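Local coordinates for protein maquette-3 (Escherichia coli, PDB 6Z0C) that is a designed four-helix bundle with no known natural function, apparently built to test how buried charged networks stabilise an artificial hydrophobic core, at residues Gln18-Leu21 and Gln22-Gln25; Gln68-Leu71 and Leu72-Gln76; Glu88-Gln91 and Thr92-Leu96; Arg108-Phe111 and Gln112-Ala115; Gln123-Gln126 and Gln127-Lys131. All coordinates share one frame; numbering follows the deposited sequence.

Interaction 1 of 5, residues Gln18-Leu21 and Gln22-Gln25; sequences QQLL and QEIQ
Leu20 and Ile24 meet one turn apart on helix 4-48, and the same pair is joined through the backbone. Four hydrogen bonds of the i to i+4 kind cross from 18-21 to 22-25. Ile24 N gives the shortest, to Leu20 O at 2.8 Å. Gln25 N reaches Leu21 O at 2.9 Å. Gln22 N and Glu23 N bind Gln18 O and Gln19 O in the same way. The chain is regular alpha helix throughout.

The apolar contacts gather on one side. Ile24 CD1 lies 4.2 Å from Leu20 CG. The same methyl is 4.3 Å from Leu21 CD2, so it touches two leucines of the preceding turn. Ile24 CG1 stands beside the backbone N (chi1 -76°), which turns it back over the preceding turn, 3.4 Å from Leu20 O. These three residues are buried. Leu20 and Ile24 also pack on helix 152-194, at Leu182 and Leu175. Leu21 packs on Gln83 of helix 52-99.

Glu23 and Gln22 lie on the flank. Glu23 runs out extended, and its OE1 passes 4.0 Å from Leu20 CD1. This is a van der Waals contact between a carboxylate oxygen and a methyl. Gln22 is also extended. Its CG lies 3.4 Å from Gln18 O, beside the backbone bond that this oxygen accepts.

The chemistry is that of an amphipathic bundle helix. Branched apolar side chains face the core. The exposed Gln22 and Glu23 lay their methylenes along the outer turns, while Gln18 and Gln25 pack against helix 52-99.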
loop_
_atom_site.group_PDB
_atom_site.type_symbol
_atom_site.label_atom_id
_atom_site.label_comp_id
_atom_site.label_asym_id
_atom_site.label_seq_id
_atom_site.Cartn_x
_atom_site.Cartn_y
_atom_site.Cartn_z
ATOM N N GLN A 18 8.170 -5.759 -8.879
ATOM C CA GLN A 18 8.501 -4.399 -9.388
ATOM C C GLN A 18 7.237 -3.796 -10.009
ATOM O O GLN A 18 6.898 -2.653 -9.657
ATOM C CB GLN A 18 9.658 -4.435 -10.392
ATOM C CG GLN A 18 11.028 -4.587 -9.741
ATOM C CD GLN A 18 12.139 -4.810 -10.739
ATOM O OE1 GLN A 18 11.918 -5.265 -11.861
ATOM N NE2 GLN A 18 13.359 -4.499 -10.331
ATOM N N GLN A 19 6.556 -4.555 -10.873
ATOM C CA GLN A 19 5.304 -4.118 -11.550
ATOM C C GLN A 19 4.220 -3.854 -10.497
ATOM O O GLN A 19 3.488 -2.864 -10.645
ATOM C CB GLN A 19 4.847 -5.149 -12.583
ATOM C CG GLN A 19 5.724 -5.176 -13.828
ATOM C CD GLN A 19 5.128 -5.987 -14.951
ATOM O OE1 GLN A 19 3.912 -6.137 -15.062
ATOM N NE2 GLN A 19 5.990 -6.513 -15.809
ATOM N N LEU A 20 4.130 -4.692 -9.460
ATOM C CA LEU A 20 3.106 -4.543 -8.394
ATOM C C LEU A 20 3.349 -3.237 -7.629
ATOM O O LEU A 20 2.373 -2.515 -7.377
ATOM C CB LEU A 20 3.147 -5.757 -7.461
ATOM C CG LEU A 20 2.145 -5.740 -6.311
ATOM C CD1 LEU A 20 0.725 -5.544 -6.822
ATOM C CD2 LEU A 20 2.249 -7.023 -5.497
ATOM N N LEU A 21 4.601 -2.922 -7.293
ATOM C CA LEU A 21 4.931 -1.680 -6.545
ATOM C C LEU A 21 4.607 -0.459 -7.416
ATOM O O LEU A 21 4.141 0.553 -6.854
ATOM C CB LEU A 21 6.397 -1.708 -6.108
ATOM C CG LEU A 21 6.707 -2.630 -4.929
ATOM C CD1 LEU A 21 8.209 -2.769 -4.732
ATOM C CD2 LEU A 21 6.046 -2.139 -3.649
ATOM N N GLN A 22 4.795 -0.557 -8.734
ATOM C CA GLN A 22 4.419 0.519 -9.692
ATOM C C GLN A 22 2.893 0.687 -9.666
ATOM O O GLN A 22 2.429 1.840 -9.590
ATOM C CB GLN A 22 4.940 0.207 -11.096
ATOM C CG GLN A 22 6.451 0.342 -11.223
ATOM C CD GLN A 22 6.962 -0.067 -12.584
ATOM O OE1 GLN A 22 6.230 -0.074 -13.572
ATOM N NE2 GLN A 22 8.238 -0.412 -12.646
ATOM N N GLU A 23 2.149 -0.422 -9.707
ATOM C CA GLU A 23 0.662 -0.434 -9.637
ATOM C C GLU A 23 0.211 0.201 -8.315
ATOM O O GLU A 23 -0.734 1.005 -8.334
ATOM C CB GLU A 23 0.132 -1.862 -9.783
ATOM C CG GLU A 23 -1.381 -1.945 -9.833
ATOM C CD GLU A 23 -1.936 -3.327 -10.135
ATOM O OE1 GLU A 23 -1.146 -4.302 -10.127
ATOM O OE2 GLU A 23 -3.156 -3.428 -10.373
ATOM N N ILE A 24 0.867 -0.147 -7.206
ATOM C CA ILE A 24 0.597 0.436 -5.859
ATOM C C ILE A 24 0.836 1.955 -5.903
ATOM O O ILE A 24 -0.034 2.701 -5.426
ATOM C CB ILE A 24 1.442 -0.271 -4.781
ATOM C CG1 ILE A 24 0.852 -1.647 -4.452
ATOM C CG2 ILE A 24 1.591 0.604 -3.548
ATOM C CD1 ILE A 24 1.738 -2.519 -3.596
ATOM N N GLN A 25 1.969 2.404 -6.441
ATOM C CA GLN A 25 2.308 3.855 -6.507
ATOM C C GLN A 25 1.260 4.596 -7.348
ATOM O O GLN A 25 0.865 5.713 -6.949
ATOM C CB GLN A 25 3.725 4.060 -7.043
ATOM C CG GLN A 25 4.790 3.474 -6.126
ATOM C CD GLN A 25 6.004 4.360 -6.005
ATOM O OE1 GLN A 25 6.752 4.549 -6.962
ATOM N NE2 GLN A 25 6.209 4.906 -4.817
#

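Interaction 2 of 5, residues Gln68-Leu71 and Leu72-Gln76; sequences QIEL and LETLQ
Glu70 holds CG opposite its backbone N (chi1 -173°) and then bends at chi2 (39°), which turns its carboxylate toward the next turn, over Glu73 and Thr74. The contact lies within helix 52-99 of a four-helix bundle. Glu70 OE1 comes 3.9 Å from Glu73 CB. The side chains of Glu70 and Glu73 cross at about a right angle. Glu73 bends its own chain the other way, and the two OE1 atoms stay 6.5 Å apart. That spacing is likely to ease the repulsion between the like charges.

The backbone carries the rest. Leu72, Glu73, Thr74 and Leu75 each donate N-H to the carbonyl four residues back. Leu75 N meets Leu71 O at 3.0 Å. The longest of the four is Glu73 N to Ile69 O, at 3.3 Å.

The other side of the helix packs on its neighbours, mostly through leucines. Leu72 packs on Leu32 of helix 4-48. Leu71 and Leu75 pack on helix 105-144, at Gln132 and Val129. Gln68 is buried, and its OE1 accepts a hydrogen bond from Lys35 NZ, so a polar group within the bundle has a charged partner on another helix.

Thr74 sits closely over the carbonyls of the preceding turn. Its OG1 stands beside its own backbone N, which places it 3.5 Å from Glu70 O. Thr74 CB lies 3.1 Å from Leu71 O.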
loop_
_atom_site.group_PDB
_atom_site.type_symbol
_atom_site.label_atom_id
_atom_site.label_comp_id
_atom_site.label_asym_id
_atom_site.label_seq_id
_atom_site.Cartn_x
_atom_site.Cartn_y
_atom_site.Cartn_z
ATOM N N GLN A 68 -5.055 12.273 6.764
ATOM C CA GLN A 68 -5.160 11.082 5.878
ATOM C C GLN A 68 -4.387 11.330 4.579
ATOM O O GLN A 68 -3.753 10.383 4.081
ATOM C CB GLN A 68 -6.620 10.756 5.572
ATOM C CG GLN A 68 -7.395 10.272 6.786
ATOM C CD GLN A 68 -8.847 10.010 6.472
ATOM O OE1 GLN A 68 -9.399 10.529 5.503
ATOM N NE2 GLN A 68 -9.476 9.190 7.295
ATOM N N ILE A 69 -4.442 12.550 4.043
ATOM C CA ILE A 69 -3.651 12.934 2.835
ATOM C C ILE A 69 -2.165 12.748 3.161
ATOM O O ILE A 69 -1.460 12.142 2.334
ATOM C CB ILE A 69 -3.961 14.370 2.364
ATOM C CG1 ILE A 69 -5.283 14.446 1.597
ATOM C CG2 ILE A 69 -2.810 14.912 1.533
ATOM C CD1 ILE A 69 -5.210 13.917 0.180
ATOM N N GLU A 70 -1.706 13.237 4.317
ATOM C CA GLU A 70 -0.265 13.180 4.684
ATOM C C GLU A 70 0.150 11.712 4.812
ATOM O O GLU A 70 1.258 11.386 4.370
ATOM C CB GLU A 70 0.055 13.975 5.952
ATOM C CG GLU A 70 1.550 14.067 6.250
ATOM C CD GLU A 70 2.483 14.262 5.058
ATOM O OE1 GLU A 70 3.319 13.363 4.803
ATOM O OE2 GLU A 70 2.393 15.321 4.395
ATOM N N LEU A 71 -0.717 10.851 5.353
ATOM C CA LEU A 71 -0.411 9.401 5.489
ATOM C C LEU A 71 -0.187 8.780 4.103
ATOM O O LEU A 71 0.752 7.979 3.969
ATOM C CB LEU A 71 -1.533 8.664 6.223
ATOM C CG LEU A 71 -1.396 7.142 6.174
ATOM C CD1 LEU A 71 -0.124 6.691 6.876
ATOM C CD2 LEU A 71 -2.608 6.460 6.769
ATOM N N LEU A 72 -1.028 9.100 3.117
ATOM C CA LEU A 72 -0.888 8.564 1.733
ATOM C C LEU A 72 0.498 8.918 1.179
ATOM O O LEU A 72 1.091 8.058 0.506
ATOM C CB LEU A 72 -1.999 9.115 0.833
ATOM C CG LEU A 72 -3.371 8.463 1.006
ATOM C CD1 LEU A 72 -4.391 9.111 0.085
ATOM C CD2 LEU A 72 -3.309 6.964 0.751
ATOM N N GLU A 73 0.999 10.124 1.455
ATOM C CA GLU A 73 2.338 10.573 0.984
ATOM C C GLU A 73 3.417 9.735 1.686
ATOM O O GLU A 73 4.420 9.419 1.028
ATOM C CB GLU A 73 2.509 12.081 1.185
ATOM C CG GLU A 73 1.586 12.919 0.304
ATOM C CD GLU A 73 1.903 12.933 -1.186
ATOM O OE1 GLU A 73 2.868 12.257 -1.602
ATOM O OE2 GLU A 73 1.182 13.627 -1.934
ATOM N N THR A 74 3.205 9.359 2.954
ATOM C CA THR A 74 4.066 8.400 3.705
ATOM C C THR A 74 4.090 7.047 2.984
ATOM O O THR A 74 5.179 6.448 2.888
ATOM C CB THR A 74 3.602 8.228 5.158
ATOM O OG1 THR A 74 3.846 9.460 5.836
ATOM C CG2 THR A 74 4.302 7.098 5.882
ATOM N N LEU A 75 2.934 6.571 2.513
ATOM C CA LEU A 75 2.816 5.267 1.806
ATOM C C LEU A 75 3.611 5.312 0.494
ATOM O O LEU A 75 4.233 4.293 0.156
ATOM C CB LEU A 75 1.337 4.939 1.568
ATOM C CG LEU A 75 0.513 4.649 2.825
ATOM C CD1 LEU A 75 -0.890 4.206 2.453
ATOM C CD2 LEU A 75 1.181 3.602 3.704
ATOM N N GLN A 76 3.602 6.445 -0.214
ATOM C CA GLN A 76 4.398 6.649 -1.458
ATOM C C GLN A 76 5.883 6.426 -1.157
ATOM O O GLN A 76 6.548 5.724 -1.941
ATOM C CB GLN A 76 4.182 8.054 -2.024
ATOM C CG GLN A 76 3.037 8.130 -3.019
ATOM C CD GLN A 76 3.451 7.742 -4.418
ATOM O OE1 GLN A 76 4.597 7.927 -4.823
ATOM N NE2 GLN A 76 2.512 7.203 -5.179
#

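Interaction 3 of 5, residues Glu88-Gln91 and Thr92-Leu96; sequences ELQQ and TGQEL
Thr92 grips the carbonyl of Glu88 twice. Its OG1 donates to Glu88 O at 2.9 Å, and its N donates to the same oxygen at 3.0 Å. The two donors reach that oxygen from opposite faces of the carbonyl plane. The hydroxyl can do this because OG1 stands beside the backbone N (chi1 -56°), leaning back along the helix. The amide bond is somewhat bent, with an N-H...O angle of 142°. A valine here would probably leave Glu88 O with the backbone donor alone and bury a methyl where the hydroxyl bond had been.

Two residues further along, Gln90 and Gln94 approach obliquely on another side of the helix. Gln90 NE2 makes a weak hydrogen bond to Gln94 OE1 at 3.5 Å. It is nearly straight, but the amide planes are strongly turned against each other. The stronger bond of Gln90 NE2 goes to Gln11 OE1 on helix 4-48.

Both pairs belong to helix 52-99 of the four-helix bundle, near its end. Gly93 N, Gln94 N and Glu95 N continue the i to i+4 ladder.

A water ties the outer side together. It donates to Gln91 O at 2.6 Å and to Glu95 OE2 at 3.0 Å. Gln91 O therefore accepts from this water as well as from Glu95 N. Glu95 bends at chi2, which brings its carboxylate back toward the water.

Thr92 also packs against Phe111 and Leu114 of helix 105-144. Leu89 packs on Phe111 too, and on Leu186 of helix 152-194.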
loop_
_atom_site.group_PDB
_atom_site.type_symbol
_atom_site.label_atom_id
_atom_site.label_comp_id
_atom_site.label_asym_id
_atom_site.label_seq_id
_atom_site.Cartn_x
_atom_site.Cartn_y
_atom_site.Cartn_z
ATOM N N GLU A 88 18.055 -4.486 -4.318
ATOM C CA GLU A 88 19.158 -5.051 -3.487
ATOM C C GLU A 88 18.940 -6.561 -3.318
ATOM O O GLU A 88 19.935 -7.321 -3.341
ATOM C CB GLU A 88 19.235 -4.350 -2.131
ATOM C CG GLU A 88 19.595 -2.880 -2.234
ATOM C CD GLU A 88 19.836 -2.175 -0.910
ATOM O OE1 GLU A 88 19.797 -0.927 -0.889
ATOM O OE2 GLU A 88 20.073 -2.871 0.093
ATOM N N LEU A 89 17.688 -6.982 -3.149
ATOM C CA LEU A 89 17.317 -8.417 -3.059
ATOM C C LEU A 89 17.632 -9.099 -4.395
ATOM O O LEU A 89 18.181 -10.206 -4.363
ATOM C CB LEU A 89 15.836 -8.553 -2.694
ATOM C CG LEU A 89 15.357 -9.985 -2.459
ATOM C CD1 LEU A 89 15.983 -10.567 -1.205
ATOM C CD2 LEU A 89 13.842 -10.041 -2.371
ATOM N N GLN A 90 17.313 -8.453 -5.522
ATOM C CA GLN A 90 17.629 -8.979 -6.877
ATOM C C GLN A 90 19.142 -9.217 -6.965
ATOM O O GLN A 90 19.548 -10.308 -7.411
ATOM C CB GLN A 90 17.129 -8.024 -7.965
ATOM C CG GLN A 90 17.195 -8.612 -9.366
ATOM C CD GLN A 90 18.597 -8.633 -9.924
ATOM O OE1 GLN A 90 19.403 -7.740 -9.666
ATOM N NE2 GLN A 90 18.901 -9.667 -10.691
ATOM N N GLN A 91 19.940 -8.237 -6.536
ATOM C CA GLN A 91 21.426 -8.276 -6.617
ATOM C C GLN A 91 21.951 -9.433 -5.758
ATOM O O GLN A 91 22.930 -10.070 -6.169
ATOM C CB GLN A 91 22.027 -6.936 -6.184
ATOM C CG GLN A 91 21.831 -5.827 -7.210
ATOM C CD GLN A 91 22.364 -4.498 -6.732
ATOM O OE1 GLN A 91 22.356 -4.190 -5.540
ATOM N NE2 GLN A 91 22.836 -3.691 -7.670
ATOM N N THR A 92 21.309 -9.708 -4.620
ATOM C CA THR A 92 21.707 -10.797 -3.688
ATOM C C THR A 92 21.373 -12.152 -4.322
ATOM O O THR A 92 22.214 -13.067 -4.227
ATOM C CB THR A 92 21.076 -10.586 -2.309
ATOM O OG1 THR A 92 21.474 -9.283 -1.881
ATOM C CG2 THR A 92 21.508 -11.618 -1.294
ATOM N N GLY A 93 20.200 -12.277 -4.952
ATOM C CA GLY A 93 19.833 -13.465 -5.748
ATOM C C GLY A 93 20.881 -13.744 -6.814
ATOM O O GLY A 93 21.326 -14.900 -6.935
ATOM N N GLN A 94 21.276 -12.705 -7.550
ATOM C CA GLN A 94 22.277 -12.793 -8.643
ATOM C C GLN A 94 23.604 -13.319 -8.084
ATOM O O GLN A 94 24.216 -14.170 -8.750
ATOM C CB GLN A 94 22.432 -11.430 -9.315
ATOM C CG GLN A 94 23.358 -11.442 -10.520
ATOM C CD GLN A 94 23.171 -10.187 -11.337
ATOM O OE1 GLN A 94 22.127 -9.968 -11.948
ATOM N NE2 GLN A 94 24.182 -9.343 -11.329
ATOM N N GLU A 95 24.024 -12.839 -6.908
ATOM C CA GLU A 95 25.256 -13.312 -6.220
ATOM C C GLU A 95 25.165 -14.828 -6.033
ATOM O O GLU A 95 26.169 -15.517 -6.289
ATOM C CB GLU A 95 25.452 -12.627 -4.866
ATOM C CG GLU A 95 25.959 -11.205 -4.969
ATOM C CD GLU A 95 27.323 -11.075 -5.623
ATOM O OE1 GLU A 95 28.331 -11.359 -4.950
ATOM O OE2 GLU A 95 27.370 -10.720 -6.816
ATOM N N LEU A 96 23.993 -15.323 -5.624
ATOM C CA LEU A 96 23.777 -16.755 -5.293
ATOM C C LEU A 96 23.994 -17.630 -6.537
ATOM O O LEU A 96 24.697 -18.642 -6.397
ATOM C CB LEU A 96 22.383 -16.948 -4.684
ATOM C CG LEU A 96 22.276 -16.627 -3.192
ATOM C CD1 LEU A 96 20.822 -16.475 -2.770
ATOM C CD2 LEU A 96 22.969 -17.694 -2.354
HETATM O O HOH W 1 24.946 -9.259 -7.664
#

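Interaction 4 of 5, residues Arg108-Phe111 and Gln112-Ala115; sequences RQKF and QQLA
Arg108 and Gln112 are joined by a side-chain hydrogen bond and by a backbone one. Arg108 NH1 donates to Gln112 OE1 at 3.2 Å. The oxygen lies at the edge of the guanidinium, in its plane. The amide of Gln112 is turned 79° from that plane. Arg108 starts extended and bends at chi3 (56°), which swings the guanidinium back toward the glutamine.

Backbone bonds run beside it. Gln112 N meets Arg108 O at 2.9 Å. Gln113, Leu114 and Ala115 bind the carbonyls of Gln109, Lys110 and Phe111 in turn, as in any alpha helix.

Van der Waals contacts fill in the surface. Arg108 CG lies 3.4 Å from Gln112 OE1, so the aliphatic part of the arginine also rests on the amide. Lys110 CE comes 4.1 Å from Leu114 CD1. An alanine in place of Gln112 is likely to leave the Arg108 guanidinium without this amide oxygen and set it freer to turn.

The pair lies on helix 105-144 of the four-helix bundle. Arg108 and Gln112 both touch Trp194 of helix 152-194. Phe111 meets the Trp194 ring edge-to-face. Leu114 packs on Glu88 of helix 52-99, while Ala115 faces Gln187 of helix 152-194.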
loop_
_atom_site.group_PDB
_atom_site.type_symbol
_atom_site.label_atom_id
_atom_site.label_comp_id
_atom_site.label_asym_id
_atom_site.label_seq_id
_atom_site.Cartn_x
_atom_site.Cartn_y
_atom_site.Cartn_z
ATOM N N ARG A 108 22.894 -15.838 2.094
ATOM C CA ARG A 108 21.587 -16.208 2.695
ATOM C C ARG A 108 21.191 -15.141 3.721
ATOM O O ARG A 108 20.047 -14.683 3.665
ATOM C CB ARG A 108 21.644 -17.590 3.351
ATOM C CG ARG A 108 20.400 -17.934 4.162
ATOM C CD ARG A 108 20.472 -19.285 4.848
ATOM N NE ARG A 108 21.638 -19.426 5.711
ATOM C CZ ARG A 108 21.807 -18.824 6.889
ATOM N NH1 ARG A 108 20.884 -18.010 7.376
ATOM N NH2 ARG A 108 22.912 -19.042 7.581
ATOM N N GLN A 109 22.103 -14.770 4.625
ATOM C CA GLN A 109 21.818 -13.816 5.733
ATOM C C GLN A 109 21.359 -12.482 5.131
ATOM O O GLN A 109 20.304 -11.970 5.562
ATOM C CB GLN A 109 23.032 -13.652 6.649
ATOM C CG GLN A 109 23.208 -14.810 7.621
ATOM C CD GLN A 109 24.510 -14.748 8.382
ATOM O OE1 GLN A 109 25.273 -13.793 8.271
ATOM N NE2 GLN A 109 24.775 -15.775 9.169
ATOM N N LYS A 110 22.103 -11.958 4.151
ATOM C CA LYS A 110 21.792 -10.666 3.480
ATOM C C LYS A 110 20.422 -10.768 2.799
ATOM O O LYS A 110 19.606 -9.838 2.963
ATOM C CB LYS A 110 22.890 -10.299 2.477
ATOM C CG LYS A 110 22.720 -8.945 1.803
ATOM C CD LYS A 110 22.530 -7.801 2.774
ATOM C CE LYS A 110 22.619 -6.440 2.114
ATOM N NZ LYS A 110 22.119 -5.372 3.009
ATOM N N PHE A 111 20.177 -11.863 2.075
ATOM C CA PHE A 111 18.907 -12.124 1.345
ATOM C C PHE A 111 17.727 -12.109 2.326
ATOM O O PHE A 111 16.704 -11.463 2.037
ATOM C CB PHE A 111 18.985 -13.455 0.596
ATOM C CG PHE A 111 17.828 -13.730 -0.328
ATOM C CD1 PHE A 111 16.576 -14.059 0.174
ATOM C CD2 PHE A 111 17.997 -13.686 -1.703
ATOM C CE1 PHE A 111 15.520 -14.326 -0.680
ATOM C CE2 PHE A 111 16.936 -13.950 -2.555
ATOM C CZ PHE A 111 15.702 -14.278 -2.042
ATOM N N GLN A 112 17.861 -12.811 3.451
ATOM C CA GLN A 112 16.774 -12.976 4.451
ATOM C C GLN A 112 16.545 -11.649 5.184
ATOM O O GLN A 112 15.371 -11.314 5.431
ATOM C CB GLN A 112 17.104 -14.138 5.385
ATOM C CG GLN A 112 17.006 -15.484 4.688
ATOM C CD GLN A 112 17.224 -16.634 5.639
ATOM O OE1 GLN A 112 18.180 -16.656 6.411
ATOM N NE2 GLN A 112 16.331 -17.606 5.580
ATOM N N GLN A 113 17.615 -10.911 5.489
ATOM C CA GLN A 113 17.542 -9.560 6.111
ATOM C C GLN A 113 16.757 -8.614 5.194
ATOM O O GLN A 113 15.893 -7.880 5.705
ATOM C CB GLN A 113 18.943 -9.010 6.388
ATOM C CG GLN A 113 19.620 -9.639 7.599
ATOM C CD GLN A 113 21.110 -9.395 7.602
ATOM O OE1 GLN A 113 21.603 -8.444 6.998
ATOM N NE2 GLN A 113 21.842 -10.260 8.286
ATOM N N LEU A 114 17.037 -8.625 3.889
ATOM C CA LEU A 114 16.335 -7.753 2.908
ATOM C C LEU A 114 14.862 -8.170 2.810
ATOM O O LEU A 114 13.995 -7.288 2.895
ATOM C CB LEU A 114 17.037 -7.838 1.552
ATOM C CG LEU A 114 18.363 -7.082 1.473
ATOM C CD1 LEU A 114 19.143 -7.485 0.234
ATOM C CD2 LEU A 114 18.132 -5.576 1.501
ATOM N N ALA A 115 14.585 -9.465 2.655
ATOM C CA ALA A 115 13.210 -9.994 2.505
ATOM C C ALA A 115 12.387 -9.674 3.763
ATOM O O ALA A 115 11.191 -9.361 3.612
ATOM C CB ALA A 115 13.245 -11.470 2.209
#

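Interaction 5 of 5, residues Gln123-Gln126 and Gln127-Lys131; sequences QKFQ and QLVAK
Gln126 and Ala130 share the shortest backbone hydrogen bond of this contact, with Ala130 N donating to Gln126 O at 2.8 Å. Gln127 N, Leu128 N and Val129 N bind Gln123 O, Lys124 O and Phe125 O, each at 3.0 Å. These i to i+4 bonds carry helix 105-144 through the middle of the four-helix bundle. Two polar side-chain ends have partners beyond these residues. Gln126 OE1 is hydrogen-bonded to Gln180 NE2 of helix 152-194. Lys131 NZ makes a salt bridge with Asp135 OD2, further along its own helix.

Packing follows on two sides. Toward the core, Val129 CG2 lies 3.6 Å from Phe125 CE2 and 3.7 Å from Phe125 CD2. The methyl approaches these two ring atoms obliquely. Val129 CG2 stands beside its backbone N, pointing back along the helix, and it is also 3.3 Å from Phe125 O. Phe125 touches three helices: Ile24 and Ile28 of helix 4-48, Leu75 and Thr78 of helix 52-99, and Val176 of helix 152-194.

On another side, Leu128 CD1 lies 3.9 Å from Lys124 CG and 4.1 Å from Lys124 CE. The lysine runs extended (chi1 174°) and bends only at its end, so its methylenes flank the leucine.

The chemistry divides by side. Phe125 and Val129 put aromatic and branched carbons into the core. The lysine offers its methylenes to Leu128 and carries its charge outward, where it would probably be better solvated.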
loop_
_atom_site.group_PDB
_atom_site.type_symbol
_atom_site.label_atom_id
_atom_site.label_comp_id
_atom_site.label_asym_id
_atom_site.label_seq_id
_atom_site.Cartn_x
_atom_site.Cartn_y
_atom_site.Cartn_z
ATOM N N GLN A 123 3.814 -4.915 6.092
ATOM C CA GLN A 123 2.944 -5.115 7.283
ATOM C C GLN A 123 2.522 -3.742 7.821
ATOM O O GLN A 123 1.320 -3.562 8.077
ATOM C CB GLN A 123 3.645 -5.996 8.318
ATOM C CG GLN A 123 3.647 -7.464 7.920
ATOM C CD GLN A 123 4.419 -8.348 8.868
ATOM O OE1 GLN A 123 4.847 -7.924 9.940
ATOM N NE2 GLN A 123 4.604 -9.596 8.473
ATOM N N LYS A 124 3.470 -2.809 7.957
ATOM C CA LYS A 124 3.225 -1.394 8.357
ATOM C C LYS A 124 2.241 -0.770 7.361
ATOM O O LYS A 124 1.225 -0.187 7.796
ATOM C CB LYS A 124 4.558 -0.638 8.407
ATOM C CG LYS A 124 4.480 0.864 8.655
ATOM C CD LYS A 124 5.812 1.565 8.424
ATOM C CE LYS A 124 5.698 3.059 8.195
ATOM N NZ LYS A 124 5.962 3.831 9.433
ATOM N N PHE A 125 2.532 -0.920 6.068
ATOM C CA PHE A 125 1.705 -0.440 4.933
ATOM C C PHE A 125 0.259 -0.927 5.101
ATOM O O PHE A 125 -0.661 -0.089 5.068
ATOM C CB PHE A 125 2.315 -0.921 3.617
ATOM C CG PHE A 125 1.905 -0.132 2.405
ATOM C CD1 PHE A 125 2.843 0.578 1.673
ATOM C CD2 PHE A 125 0.583 -0.099 1.996
ATOM C CE1 PHE A 125 2.465 1.299 0.553
ATOM C CE2 PHE A 125 0.206 0.625 0.875
ATOM C CZ PHE A 125 1.147 1.322 0.160
ATOM N N GLN A 126 0.061 -2.238 5.274
ATOM C CA GLN A 126 -1.288 -2.857 5.407
ATOM C C GLN A 126 -2.018 -2.243 6.609
ATOM O O GLN A 126 -3.197 -1.876 6.444
ATOM C CB GLN A 126 -1.205 -4.382 5.538
ATOM C CG GLN A 126 -2.558 -5.027 5.829
ATOM C CD GLN A 126 -2.579 -6.524 5.639
ATOM O OE1 GLN A 126 -1.547 -7.165 5.454
ATOM N NE2 GLN A 126 -3.772 -7.098 5.689
ATOM N N GLN A 127 -1.347 -2.136 7.762
ATOM C CA GLN A 127 -1.931 -1.597 9.023
ATOM C C GLN A 127 -2.443 -0.173 8.780
ATOM O O GLN A 127 -3.569 0.139 9.220
ATOM C CB GLN A 127 -0.904 -1.605 10.158
ATOM C CG GLN A 127 -0.589 -2.999 10.680
ATOM C CD GLN A 127 0.595 -3.034 11.615
ATOM O OE1 GLN A 127 1.162 -2.005 11.983
ATOM N NE2 GLN A 127 0.979 -4.236 12.011
ATOM N N LEU A 128 -1.650 0.657 8.098
ATOM C CA LEU A 128 -1.971 2.092 7.866
ATOM C C LEU A 128 -3.160 2.211 6.905
ATOM O O LEU A 128 -4.064 3.033 7.187
ATOM C CB LEU A 128 -0.724 2.809 7.342
ATOM C CG LEU A 128 0.434 2.908 8.338
ATOM C CD1 LEU A 128 1.679 3.465 7.669
ATOM C CD2 LEU A 128 0.061 3.751 9.549
ATOM N N VAL A 129 -3.193 1.404 5.839
ATOM C CA VAL A 129 -4.322 1.397 4.859
ATOM C C VAL A 129 -5.589 0.862 5.546
ATOM O O VAL A 129 -6.671 1.460 5.338
ATOM C CB VAL A 129 -3.981 0.597 3.586
ATOM C CG1 VAL A 129 -5.182 0.494 2.656
ATOM C CG2 VAL A 129 -2.790 1.192 2.846
ATOM N N ALA A 130 -5.474 -0.225 6.315
ATOM C CA ALA A 130 -6.594 -0.844 7.066
ATOM C C ALA A 130 -7.220 0.191 8.012
ATOM O O ALA A 130 -8.457 0.266 8.077
ATOM C CB ALA A 130 -6.110 -2.057 7.822
ATOM N N LYS A 131 -6.386 0.957 8.722
ATOM C CA LYS A 131 -6.822 1.999 9.685
ATOM C C LYS A 131 -7.538 3.123 8.928
ATOM O O LYS A 131 -8.631 3.525 9.365
ATOM C CB LYS A 131 -5.629 2.509 10.499
ATOM C CG LYS A 131 -5.940 3.613 11.504
ATOM C CD LYS A 131 -7.242 3.423 12.265
ATOM C CE LYS A 131 -7.313 4.213 13.555
ATOM N NZ LYS A 131 -7.231 5.673 13.316
#

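In the fold
Each contact joins successive turns of one helix, so none closes a long loop, and along the chain they follow in series without nesting or crossing. Interaction 1 lies on helix 4-48. Interactions 2 and 3 share helix 52-99, with centres about 30 Å apart. Interactions 4 and 5 share helix 105-144. The bundle brings them together across helices. Interaction 1 touches interaction 2 through Gln25 and Gln76, and interaction 5 through Ile24 and Phe125. Interactions 2 and 5 pack through Leu71, Leu75, Leu128 and Val129. Interactions 3 and 4 meet farther from the centre. Helix 152-194, which holds none of the five, packs against interactions 1, 3, 4 and 5.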